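Local coordinates for hypothetical Membrane Spanning Protein (Bacillus cereus, PDB 2FB5) that condenses two ATP molecules into the signalling nucleotide cyclic di-AMP as one of three diadenylate cyclases of the bacterium, and is required for efficient spore formation, at residues R33-I36 against D40-I43; Q67-P72 against F194-I199; T81-H86 against L118-L123; S125-G130 against G136-K141; P153-T158 against L174-D179. One frame throughout, in Å; residues are numbered along the deposited sequence.

Contact 1: residues R33-I36 against D40-I43; sequences RNAI and DECI
Ala35, on the last turn of the long helix 4-35, and Ile36 just beyond it meet Glu41 and Ile43 in a small, mostly apolar contact on the surface, formed where the chain bends back after only three intervening residues. Ile43 does most of the work, and its two branches have different targets. Ile43 CG2 rests 3.9 Å from Ala35 CB and 3.7 Å from Ile36 N, against the backbone that leaves the helix. The other branch ends with Ile43 CD1 3.8 Å from Ile36 CD1. This fork depends on a chi1 of 64°, which sets CG1 of Ile43 between its backbone N and carbonyl carbon and leaves CG2 beside the N, facing the helix end. Ile36 offers an outstretched chain in return, and the two isoleucines lie at a slant to each other. Glu41 meets Ala35 in another way: its CB is 3.6 Å from Ala35 O, and a bend at chi2 (-117°) folds the chain so that OE1 comes 3.9 Å from Ala35 CB. The carboxylate thus lies against a methyl group, and no hydrogen bond joins the two segments. Methyl groups close the turn; Ile36 and Glu41 are exposed, Ala35 and Ile43 partly covered. This is the connection of an antiparallel helical hairpin, with helix 4-35 leading into it and helix 47-70 following.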
# COMPACT_ATOMS: atom_id res chain seq x y z
N ARG A 33 7.71 34.83 20.56
CA ARG A 33 7.37 34.68 21.98
C ARG A 33 8.54 35.09 22.90
O ARG A 33 8.33 35.67 23.97
CB ARG A 33 6.90 33.26 22.28
CG ARG A 33 6.30 33.08 23.66
CD ARG A 33 5.72 31.66 23.89
NE ARG A 33 6.38 30.61 23.10
CZ ARG A 33 7.58 30.08 23.38
NH1 ARG A 33 8.08 29.14 22.59
NH2 ARG A 33 8.27 30.49 24.43
N ASN A 34 9.76 34.78 22.48
CA ASN A 34 10.94 35.20 23.22
C ASN A 34 11.28 36.68 22.97
O ASN A 34 11.68 37.38 23.90
CB ASN A 34 12.14 34.31 22.90
CG ASN A 34 12.04 32.93 23.56
OD1 ASN A 34 11.96 31.91 22.87
ND2 ASN A 34 12.04 32.90 24.88
N ALA A 35 11.08 37.14 21.73
CA ALA A 35 11.45 38.52 21.37
C ALA A 35 10.62 39.62 22.06
O ALA A 35 11.12 40.73 22.28
CB ALA A 35 11.41 38.71 19.87
N ILE A 36 9.37 39.32 22.40
CA ILE A 36 8.48 40.35 22.95
C ILE A 36 9.00 40.92 24.28
O ILE A 36 8.72 42.08 24.62
CB ILE A 36 7.00 39.85 23.07
CG1 ILE A 36 6.04 41.04 23.29
CG2 ILE A 36 6.88 38.79 24.16
CD1 ILE A 36 4.55 40.70 23.18
N ASP A 40 13.99 46.54 22.97
CA ASP A 40 14.55 46.95 21.68
C ASP A 40 13.97 46.14 20.50
O ASP A 40 14.51 46.16 19.38
CB ASP A 40 16.09 46.96 21.68
CG ASP A 40 16.70 45.55 21.77
OD1 ASP A 40 16.12 44.66 22.44
OD2 ASP A 40 17.79 45.35 21.18
N GLU A 41 12.87 45.44 20.76
CA GLU A 41 12.15 44.70 19.72
C GLU A 41 10.66 45.06 19.73
O GLU A 41 10.07 45.31 20.80
CB GLU A 41 12.27 43.20 19.97
CG GLU A 41 13.70 42.67 20.04
CD GLU A 41 14.05 41.68 18.95
OE1 GLU A 41 13.27 41.52 17.98
OE2 GLU A 41 15.11 41.04 19.08
N CYS A 42 10.07 45.08 18.54
CA CYS A 42 8.63 45.20 18.39
C CYS A 42 8.16 44.11 17.44
O CYS A 42 8.41 44.18 16.23
CB CYS A 42 8.25 46.58 17.85
SG CYS A 42 6.46 46.75 17.64
N ILE A 43 7.49 43.10 17.99
CA ILE A 43 7.20 41.87 17.23
C ILE A 43 6.14 42.06 16.14
O ILE A 43 5.89 41.16 15.34
CB ILE A 43 6.83 40.69 18.16
CG1 ILE A 43 5.53 40.97 18.91
CG2 ILE A 43 8.00 40.40 19.10
CD1 ILE A 43 4.87 39.73 19.52

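Contact 2: residues Q67-P72 against F194-I199; sequences QAYLSP and FALNGI
Tyr69 carries CG on the side of its own backbone N, anti to the carbonyl carbon (chi1 -66°), which sends the ring toward the strand, while Leu196 swings CG opposite its N (chi1 -176°), and the two side chains meet between helix 47-70 and strand 192-196. The contact sets the end of the N-terminal helical hairpin against a beta hairpin of the nucleotide-binding domain, whose strands 192-196 and 199-203 are joined by a type I' turn from Leu196 to Ile199. Phe194, two residues earlier on the same strand, comes to the rim of the tyrosine: its CZ lies in the plane of the Tyr69 ring, 3.8 Å from CE2. Relative to the Phe194 ring the approach is oblique, the two ring planes standing at 79° with centroids 6.0 Å apart. Leu181 of the adjacent strand touches both aromatic side chains, and Tyr65 brings its own ring to Tyr69. Just past Tyr69, Ser71 N and Ser71 OG both donate to Gln67 O, from opposite faces of its carbonyl plane. Over the centre of the tyrosine ring, in a CH-pi contact, Leu196 CD2 sits 3.8 Å from the centroid of the Tyr69 ring.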
# COMPACT_ATOMS: atom_id res chain seq x y z
N GLN A 67 -4.14 15.81 -4.09
CA GLN A 67 -3.29 14.73 -4.60
C GLN A 67 -3.60 13.36 -3.99
O GLN A 67 -3.76 12.39 -4.72
CB GLN A 67 -1.80 15.10 -4.43
CG GLN A 67 -0.77 13.98 -4.72
CD GLN A 67 -0.75 13.50 -6.16
OE1 GLN A 67 -1.20 14.20 -7.08
NE2 GLN A 67 -0.17 12.31 -6.38
N ALA A 68 -3.71 13.30 -2.66
CA ALA A 68 -3.94 12.05 -1.96
C ALA A 68 -5.34 11.47 -2.23
O ALA A 68 -5.49 10.26 -2.41
CB ALA A 68 -3.71 12.23 -0.44
N TYR A 69 -6.34 12.35 -2.25
CA TYR A 69 -7.73 11.92 -2.47
C TYR A 69 -8.11 11.67 -3.93
O TYR A 69 -8.99 10.85 -4.21
CB TYR A 69 -8.71 12.94 -1.89
CG TYR A 69 -8.68 13.06 -0.38
CD1 TYR A 69 -8.36 11.97 0.44
CD2 TYR A 69 -9.01 14.27 0.23
CE1 TYR A 69 -8.34 12.10 1.83
CE2 TYR A 69 -9.00 14.41 1.61
CZ TYR A 69 -8.67 13.32 2.41
OH TYR A 69 -8.67 13.47 3.79
N LEU A 70 -7.46 12.38 -4.86
CA LEU A 70 -7.85 12.32 -6.27
C LEU A 70 -6.90 11.55 -7.20
O LEU A 70 -7.34 11.02 -8.21
CB LEU A 70 -8.13 13.72 -6.84
CG LEU A 70 -9.24 14.58 -6.22
CD1 LEU A 70 -9.54 15.82 -7.08
CD2 LEU A 70 -10.53 13.79 -5.97
N SER A 71 -5.61 11.46 -6.86
CA SER A 71 -4.66 10.85 -7.80
C SER A 71 -4.99 9.41 -8.23
O SER A 71 -4.68 9.06 -9.36
CB SER A 71 -3.20 10.97 -7.34
OG SER A 71 -2.96 10.12 -6.24
N PRO A 72 -5.58 8.59 -7.34
CA PRO A 72 -5.96 7.25 -7.80
C PRO A 72 -7.13 7.22 -8.77
O PRO A 72 -7.39 6.18 -9.39
CB PRO A 72 -6.37 6.53 -6.50
CG PRO A 72 -5.83 7.36 -5.40
CD PRO A 72 -5.87 8.75 -5.90
N PHE A 194 -13.98 21.60 -0.71
CA PHE A 194 -14.49 20.31 -1.18
C PHE A 194 -15.24 19.60 -0.08
O PHE A 194 -14.93 19.78 1.10
CB PHE A 194 -13.41 19.40 -1.79
CG PHE A 194 -12.39 18.89 -0.81
CD1 PHE A 194 -12.66 17.80 -0.00
CD2 PHE A 194 -11.13 19.49 -0.73
CE1 PHE A 194 -11.71 17.31 0.89
CE2 PHE A 194 -10.17 19.00 0.16
CZ PHE A 194 -10.47 17.91 0.98
N ALA A 195 -16.24 18.81 -0.47
CA ALA A 195 -16.93 17.94 0.45
C ALA A 195 -16.45 16.51 0.27
O ALA A 195 -16.28 16.03 -0.86
CB ALA A 195 -18.44 18.00 0.23
N LEU A 196 -16.26 15.84 1.40
CA LEU A 196 -15.86 14.44 1.41
C LEU A 196 -16.47 13.79 2.65
O LEU A 196 -16.28 14.26 3.77
CB LEU A 196 -14.34 14.29 1.42
CG LEU A 196 -13.81 12.86 1.34
CD1 LEU A 196 -13.99 12.28 -0.07
CD2 LEU A 196 -12.34 12.82 1.76
N ASN A 197 -17.21 12.72 2.44
CA ASN A 197 -17.84 11.97 3.54
C ASN A 197 -18.64 12.86 4.52
O ASN A 197 -18.53 12.72 5.74
CB ASN A 197 -16.79 11.11 4.28
CG ASN A 197 -17.43 10.16 5.31
OD1 ASN A 197 -18.50 9.60 5.07
ND2 ASN A 197 -16.76 9.98 6.45
N GLY A 198 -19.43 13.77 3.97
CA GLY A 198 -20.34 14.56 4.79
C GLY A 198 -19.72 15.79 5.43
O GLY A 198 -20.40 16.52 6.14
N ILE A 199 -18.44 16.04 5.15
CA ILE A 199 -17.73 17.17 5.75
C ILE A 199 -17.23 18.13 4.67
O ILE A 199 -16.68 17.69 3.66
CB ILE A 199 -16.57 16.70 6.66
CG1 ILE A 199 -17.14 15.88 7.83
CG2 ILE A 199 -15.76 17.90 7.20
CD1 ILE A 199 -16.13 14.98 8.53

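Contact 3: residues T81-H86 against L118-L123; sequences TTAIQH and LTAPLL
Carrying Thr82 and Ala83 toward Ala120 is the backbone of helix 77-90, whose shortest polar bond here, Gln85 N to Thr81 O, measures 2.9 Å. What this helix presents to helix 120-126 is a row of methyl groups: Thr82 and Ala83 against Ala120 and Leu123. Ala83 and Ala120 let the backbones come very near, their CA atoms 4.8 Å apart. Ala120 CB points into the first turn of the other segment, 4.0 Å from Ala83 N, and Thr82 CG2 comes up to the same methyl at 4.1 Å. Thr82 can offer that methyl because CG2 lies opposite its backbone N, while OG1 turns back along the helix to Ser78 O. One turn on from Ala120, Leu123 meets Ala83 CB with its CB and CD1, each at 3.8 Å; the leucine CG sits beside its own N (chi1 -72°), so the chain runs alongside the alanine. Thr119 is the N-cap of helix 120-126, its OG1 accepting from Leu122 N at 3.2 Å with an N-H...O angle of 154°. The same two helices share a polar link just beyond, from His86 ND1 to Glu124 OE2. Between the segments themselves no hydrogen bond forms. The close approach at Ala83 and Ala120 fits two small side chains, with Leu123 filling in beside them, and the interface is apolar, the hydroxyls of Thr82 and Thr119 being satisfied outside it.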
# COMPACT_ATOMS: atom_id res chain seq x y z
N THR A 81 -7.63 21.93 -10.85
CA THR A 81 -7.09 22.96 -9.95
C THR A 81 -6.97 24.32 -10.68
O THR A 81 -7.39 25.35 -10.15
CB THR A 81 -5.71 22.53 -9.38
OG1 THR A 81 -5.87 21.35 -8.59
CG2 THR A 81 -5.09 23.61 -8.51
N THR A 82 -6.43 24.31 -11.89
CA THR A 82 -6.36 25.53 -12.69
C THR A 82 -7.74 26.17 -12.91
O THR A 82 -7.92 27.37 -12.69
CB THR A 82 -5.69 25.26 -14.04
OG1 THR A 82 -4.35 24.81 -13.81
CG2 THR A 82 -5.66 26.51 -14.90
N ALA A 83 -8.71 25.36 -13.33
CA ALA A 83 -10.06 25.86 -13.55
C ALA A 83 -10.63 26.47 -12.27
O ALA A 83 -11.19 27.57 -12.29
CB ALA A 83 -10.97 24.75 -14.08
N ILE A 84 -10.47 25.76 -11.15
CA ILE A 84 -10.96 26.21 -9.85
C ILE A 84 -10.35 27.55 -9.42
O ILE A 84 -11.06 28.40 -8.90
CB ILE A 84 -10.69 25.14 -8.75
CG1 ILE A 84 -11.63 23.93 -8.93
CG2 ILE A 84 -10.82 25.74 -7.36
CD1 ILE A 84 -13.09 24.23 -8.79
N GLN A 85 -9.05 27.70 -9.62
CA GLN A 85 -8.34 28.95 -9.32
C GLN A 85 -8.93 30.10 -10.13
O GLN A 85 -9.17 31.17 -9.58
CB GLN A 85 -6.84 28.82 -9.64
CG GLN A 85 -6.05 27.92 -8.67
CD GLN A 85 -4.63 27.59 -9.18
OE1 GLN A 85 -4.31 27.75 -10.36
NE2 GLN A 85 -3.78 27.12 -8.28
N HIS A 86 -9.17 29.86 -11.42
CA HIS A 86 -9.71 30.88 -12.31
C HIS A 86 -11.14 31.26 -11.97
O HIS A 86 -11.48 32.45 -11.96
CB HIS A 86 -9.63 30.39 -13.76
CG HIS A 86 -8.23 30.39 -14.30
ND1 HIS A 86 -7.90 29.77 -15.49
CD2 HIS A 86 -7.09 30.92 -13.83
CE1 HIS A 86 -6.61 29.93 -15.73
NE2 HIS A 86 -6.09 30.63 -14.73
N LEU A 118 -11.63 16.48 -20.67
CA LEU A 118 -11.59 17.48 -19.60
C LEU A 118 -10.43 18.42 -19.84
O LEU A 118 -9.28 17.97 -19.92
CB LEU A 118 -11.41 16.82 -18.24
CG LEU A 118 -11.47 17.70 -16.98
CD1 LEU A 118 -11.80 16.85 -15.79
CD2 LEU A 118 -10.18 18.47 -16.73
N THR A 119 -10.73 19.71 -19.96
CA THR A 119 -9.69 20.75 -20.02
C THR A 119 -10.15 21.86 -19.10
O THR A 119 -11.34 21.96 -18.79
CB THR A 119 -9.52 21.37 -21.41
OG1 THR A 119 -10.77 21.93 -21.85
CG2 THR A 119 -8.98 20.38 -22.43
N ALA A 120 -9.22 22.70 -18.65
CA ALA A 120 -9.60 23.87 -17.88
C ALA A 120 -10.51 24.85 -18.64
O ALA A 120 -11.55 25.23 -18.11
CB ALA A 120 -8.37 24.56 -17.27
N PRO A 121 -10.15 25.25 -19.89
CA PRO A 121 -11.12 26.12 -20.60
C PRO A 121 -12.56 25.57 -20.63
O PRO A 121 -13.51 26.34 -20.49
CB PRO A 121 -10.54 26.21 -22.01
CG PRO A 121 -9.03 26.09 -21.79
CD PRO A 121 -8.92 25.06 -20.69
N LEU A 122 -12.74 24.26 -20.82
CA LEU A 122 -14.10 23.74 -20.89
C LEU A 122 -14.82 23.82 -19.53
O LEU A 122 -16.00 24.20 -19.46
CB LEU A 122 -14.11 22.31 -21.46
CG LEU A 122 -15.48 21.62 -21.49
CD1 LEU A 122 -16.52 22.44 -22.27
CD2 LEU A 122 -15.36 20.23 -22.11
N LEU A 123 -14.12 23.50 -18.46
CA LEU A 123 -14.73 23.61 -17.12
C LEU A 123 -15.12 25.06 -16.85
O LEU A 123 -16.19 25.35 -16.31
CB LEU A 123 -13.78 23.11 -16.04
CG LEU A 123 -13.52 21.60 -15.93
CD1 LEU A 123 -12.31 21.33 -15.04
CD2 LEU A 123 -14.77 20.91 -15.38

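Contact 4: residues S125-G130 against G136-K141; sequences SIFYPG and GAVLVK
Helix-on-sheet packing of an alpha/beta domain is what joins Ile126, at the end of helix 120-126, and Phe127 just after it to Gly136 and Val138, where the chain enters strand 137-141. Gly136 and Ala137 belong to the Asp-Gly-Ala sequence that in this family contributes to the active site, so the contact probably lies close behind the catalytic face. Val138 CG2 is the meeting point: Ile126 CG2 touches it at 3.6 Å, and Phe127 CZ reaches the same methyl, also at 3.6 Å. Val138 turns CG2 beside its backbone N, with CG1 on the far side from it (chi1 155°). Ile126 and Val138 cross nearly at a right angle, whereas the methyl comes to the Phe127 ring obliquely. That ring also lies over its own neighbour, Ile126 CG2 standing 4.1 Å above the ring centre. At the edge of the ring, in its plane, Gly136 O approaches Phe127 CE1 at 3.5 Å, so the carbonyl faces the positive rim of the aromatic and not its pi cloud. Phe127 is the first residue to leave helical geometry, and its ring is still buried. Beyond the two segments it rests on Ala94 and Ile96 of strand 94-98, the parallel neighbour to which Val138 is bonded through its backbone. On the other flank Val138 meets Ala148 of strand 144-150, and Leu123 of helix 120-126 packs on Val138.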
# COMPACT_ATOMS: atom_id res chain seq x y z
N SER A 125 -15.77 27.42 -19.06
CA SER A 125 -16.85 27.77 -19.95
C SER A 125 -18.20 27.28 -19.39
O SER A 125 -19.19 28.02 -19.40
CB SER A 125 -16.57 27.16 -21.33
OG SER A 125 -17.64 27.40 -22.23
N ILE A 126 -18.23 26.05 -18.90
CA ILE A 126 -19.46 25.47 -18.32
C ILE A 126 -20.03 26.34 -17.20
O ILE A 126 -21.25 26.51 -17.10
CB ILE A 126 -19.22 24.02 -17.83
CG1 ILE A 126 -19.06 23.09 -19.05
CG2 ILE A 126 -20.40 23.54 -16.92
CD1 ILE A 126 -18.40 21.72 -18.74
N PHE A 127 -19.14 26.88 -16.36
CA PHE A 127 -19.56 27.67 -15.19
C PHE A 127 -19.53 29.19 -15.39
O PHE A 127 -19.57 29.97 -14.41
CB PHE A 127 -18.72 27.27 -13.97
CG PHE A 127 -19.00 25.88 -13.51
CD1 PHE A 127 -20.23 25.56 -12.96
CD2 PHE A 127 -18.05 24.89 -13.66
CE1 PHE A 127 -20.51 24.26 -12.55
CE2 PHE A 127 -18.32 23.59 -13.24
CZ PHE A 127 -19.56 23.29 -12.68
N TYR A 128 -19.46 29.63 -16.65
CA TYR A 128 -19.58 31.06 -16.92
C TYR A 128 -21.00 31.52 -16.58
O TYR A 128 -21.96 30.94 -17.05
CB TYR A 128 -19.22 31.38 -18.37
CG TYR A 128 -18.90 32.83 -18.55
CD1 TYR A 128 -17.60 33.31 -18.38
CD2 TYR A 128 -19.91 33.75 -18.86
CE1 TYR A 128 -17.31 34.66 -18.53
CE2 TYR A 128 -19.63 35.10 -19.01
CZ TYR A 128 -18.32 35.54 -18.84
OH TYR A 128 -18.04 36.88 -18.98
N PRO A 129 -21.14 32.56 -15.74
CA PRO A 129 -22.48 32.92 -15.24
C PRO A 129 -23.45 33.29 -16.35
O PRO A 129 -23.07 33.96 -17.33
CB PRO A 129 -22.22 34.12 -14.31
CG PRO A 129 -20.77 34.09 -14.00
CD PRO A 129 -20.09 33.46 -15.20
N GLY A 130 -24.68 32.82 -16.22
CA GLY A 130 -25.73 33.11 -17.19
C GLY A 130 -25.88 32.10 -18.32
O GLY A 130 -26.92 32.09 -18.97
N GLY A 136 -25.96 23.85 -11.85
CA GLY A 136 -25.91 22.43 -11.52
C GLY A 136 -24.48 21.94 -11.48
O GLY A 136 -23.56 22.75 -11.60
N ALA A 137 -24.28 20.64 -11.32
CA ALA A 137 -22.96 20.06 -11.11
C ALA A 137 -22.37 19.48 -12.38
O ALA A 137 -23.08 18.89 -13.20
CB ALA A 137 -23.03 18.97 -10.06
N VAL A 138 -21.05 19.61 -12.52
CA VAL A 138 -20.31 18.82 -13.49
C VAL A 138 -19.91 17.50 -12.84
O VAL A 138 -19.55 17.46 -11.67
CB VAL A 138 -19.05 19.60 -13.96
CG1 VAL A 138 -17.96 18.65 -14.45
CG2 VAL A 138 -19.44 20.56 -15.06
N LEU A 139 -20.00 16.41 -13.60
CA LEU A 139 -19.49 15.12 -13.16
C LEU A 139 -18.22 14.80 -13.94
O LEU A 139 -18.23 14.84 -15.17
CB LEU A 139 -20.51 14.01 -13.42
CG LEU A 139 -20.07 12.55 -13.23
CD1 LEU A 139 -19.45 12.32 -11.85
CD2 LEU A 139 -21.27 11.62 -13.44
N VAL A 140 -17.15 14.45 -13.22
CA VAL A 140 -15.87 14.09 -13.84
C VAL A 140 -15.61 12.61 -13.53
O VAL A 140 -15.73 12.19 -12.38
CB VAL A 140 -14.72 14.96 -13.27
CG1 VAL A 140 -13.35 14.36 -13.58
CG2 VAL A 140 -14.82 16.41 -13.77
N LYS A 141 -15.30 11.83 -14.56
CA LYS A 141 -14.84 10.46 -14.37
C LYS A 141 -13.47 10.40 -15.03
O LYS A 141 -13.37 10.47 -16.24
CB LYS A 141 -15.79 9.47 -15.03
CG LYS A 141 -15.28 8.03 -15.08
CD LYS A 141 -15.35 7.37 -13.71
CE LYS A 141 -15.08 5.87 -13.81
NZ LYS A 141 -15.38 5.22 -12.50

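Contact 5: residues P153-T158 against L174-D179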
# COMPACT_ATOMS: atom_id res chain seq x y z
N PRO A 153 -28.27 15.29 -4.60
CA PRO A 153 -29.11 15.35 -3.38
C PRO A 153 -28.57 16.42 -2.43
O PRO A 153 -27.36 16.62 -2.34
CB PRO A 153 -28.96 13.95 -2.78
CG PRO A 153 -27.62 13.49 -3.26
CD PRO A 153 -27.46 14.05 -4.65
N LEU A 154 -29.46 17.15 -1.76
CA LEU A 154 -29.04 18.20 -0.84
C LEU A 154 -28.99 17.63 0.56
O LEU A 154 -29.90 16.89 0.94
CB LEU A 154 -30.01 19.38 -0.88
CG LEU A 154 -30.31 20.07 -2.21
CD1 LEU A 154 -31.39 21.12 -2.01
CD2 LEU A 154 -29.04 20.68 -2.80
N THR A 155 -27.96 17.97 1.33
CA THR A 155 -27.93 17.53 2.72
C THR A 155 -29.14 18.06 3.50
O THR A 155 -29.58 19.19 3.27
CB THR A 155 -26.63 17.92 3.46
OG1 THR A 155 -26.63 17.31 4.76
CG2 THR A 155 -26.47 19.44 3.60
N LYS A 156 -29.66 17.23 4.39
CA LYS A 156 -30.72 17.63 5.33
C LYS A 156 -30.10 18.03 6.66
O LYS A 156 -30.78 18.60 7.52
CB LYS A 156 -31.69 16.47 5.61
CG LYS A 156 -31.90 15.48 4.47
CD LYS A 156 -32.95 15.96 3.47
CE LYS A 156 -33.11 14.96 2.31
NZ LYS A 156 -34.28 15.29 1.45
N SER A 157 -28.81 17.72 6.84
CA SER A 157 -28.13 17.90 8.11
C SER A 157 -28.47 19.22 8.78
O SER A 157 -28.34 20.29 8.18
CB SER A 157 -26.61 17.80 7.94
OG SER A 157 -25.95 18.18 9.13
N THR A 158 -28.92 19.13 10.03
CA THR A 158 -29.21 20.31 10.85
C THR A 158 -27.92 20.89 11.44
O THR A 158 -27.87 22.07 11.83
CB THR A 158 -30.21 19.98 11.99
OG1 THR A 158 -29.61 19.06 12.90
CG2 THR A 158 -31.50 19.36 11.42
N LEU A 174 -24.17 14.92 -1.64
CA LEU A 174 -23.64 13.81 -2.42
C LEU A 174 -22.53 13.08 -1.67
O LEU A 174 -22.43 11.84 -1.72
CB LEU A 174 -23.14 14.28 -3.81
CG LEU A 174 -22.70 13.10 -4.70
CD1 LEU A 174 -23.88 12.13 -4.98
CD2 LEU A 174 -22.01 13.55 -6.00
N SER A 175 -21.71 13.84 -0.94
CA SER A 175 -20.59 13.26 -0.20
C SER A 175 -21.03 12.35 0.96
O SER A 175 -20.23 11.53 1.43
CB SER A 175 -19.64 14.35 0.31
OG SER A 175 -20.15 14.98 1.47
N GLU A 176 -22.28 12.50 1.40
CA GLU A 176 -22.89 11.65 2.45
C GLU A 176 -23.34 10.29 1.92
O GLU A 176 -23.48 9.34 2.69
CB GLU A 176 -24.12 12.35 3.09
CG GLU A 176 -23.82 13.60 3.94
CD GLU A 176 -25.07 14.45 4.29
OE1 GLU A 176 -26.17 14.20 3.77
OE2 GLU A 176 -24.94 15.39 5.10
N LYS A 177 -23.58 10.20 0.62
CA LYS A 177 -24.15 8.99 0.03
C LYS A 177 -23.15 8.20 -0.80
O LYS A 177 -23.47 7.14 -1.32
CB LYS A 177 -25.34 9.37 -0.85
CG LYS A 177 -26.45 10.10 -0.11
CD LYS A 177 -27.10 9.19 0.91
CE LYS A 177 -28.19 9.93 1.67
NZ LYS A 177 -28.95 9.00 2.56
N SER A 178 -21.95 8.75 -0.94
CA SER A 178 -20.90 8.16 -1.77
C SER A 178 -19.52 8.62 -1.32
O SER A 178 -19.39 9.52 -0.49
CB SER A 178 -21.10 8.57 -3.22
OG SER A 178 -20.76 9.94 -3.39
N ASP A 179 -18.49 8.00 -1.88
CA ASP A 179 -17.12 8.40 -1.61
C ASP A 179 -16.64 9.46 -2.62
O ASP A 179 -15.45 9.75 -2.70
CB ASP A 179 -16.19 7.17 -1.61
CG ASP A 179 -15.85 6.68 -3.01
OD1 ASP A 179 -16.73 6.75 -3.90
OD2 ASP A 179 -14.71 6.21 -3.22
O HOH W 1 -28.49 14.54 4.82
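Pro153 and Leu174 bring the two backbones nearest, their CA atoms 5.8 Å apart, and from there the irregular loop 153-158 passes the end of helix 166-175, with an ST turn at Thr155. The polar hub is the threonine hydroxyl. Thr155 OG1 donates to Glu176 OE2 at 2.6 Å, on the syn side and 25° out of the carboxylate plane. As the turn requires, Thr155 OG1 accepts from Ser157 N at 3.0 Å. Its position follows from chi1 of -173°, which carries the hydroxyl away from the threonine's own N and out to the glutamate. Glu176 crosses Thr155 at about a right angle, its chain extended beyond CG. The other carboxylate oxygen is held too: a water donates to Glu176 OE1 at 2.6 Å and accepts from Lys156 N at 3.0 Å. Both oxygens are thus tied to the loop, one directly and one through water, which would restrict the carboxylate's rotation. Near Pro153 the contact turns apolar, Pro153 CD lying 4.1 Å from Leu174 CD1. Leu174 O accepts from both Ser178 OG and Lys177 N, which reach it from opposite faces of its plane. Thr155 O binds Arg169 NH2, from the Arg-His-Arg motif of this family, on helix 166-175. Leu174 packs on Ile182 of strand 181-185, and Asp179 is bonded to the backbone of Asn101 and Glu102, after strand 94-98.

In the fold
Contact 1 stands apart at the tip of the helical hairpin, its centre about 41 Å from that of contact 2 and still farther from the rest. Contact 2 brings the other end of the hairpin onto the cyclase domain and encloses contacts 3, 4 and 5 along the chain. It touches contact 5 directly, with Gly198 N 2.9 Å from Ser175 OG in a probable hydrogen bond. Contacts 3 and 4 share helix 120-126, centres about 10 Å apart, and touch where Leu118 CD1 lies 3.7 Å from Val140 CG2. Contacts 4 and 5, centres about 20 Å apart, adjoin the Asp-Gly-Ala and Arg-His-Arg motifs of the family, so the active site probably lies near both.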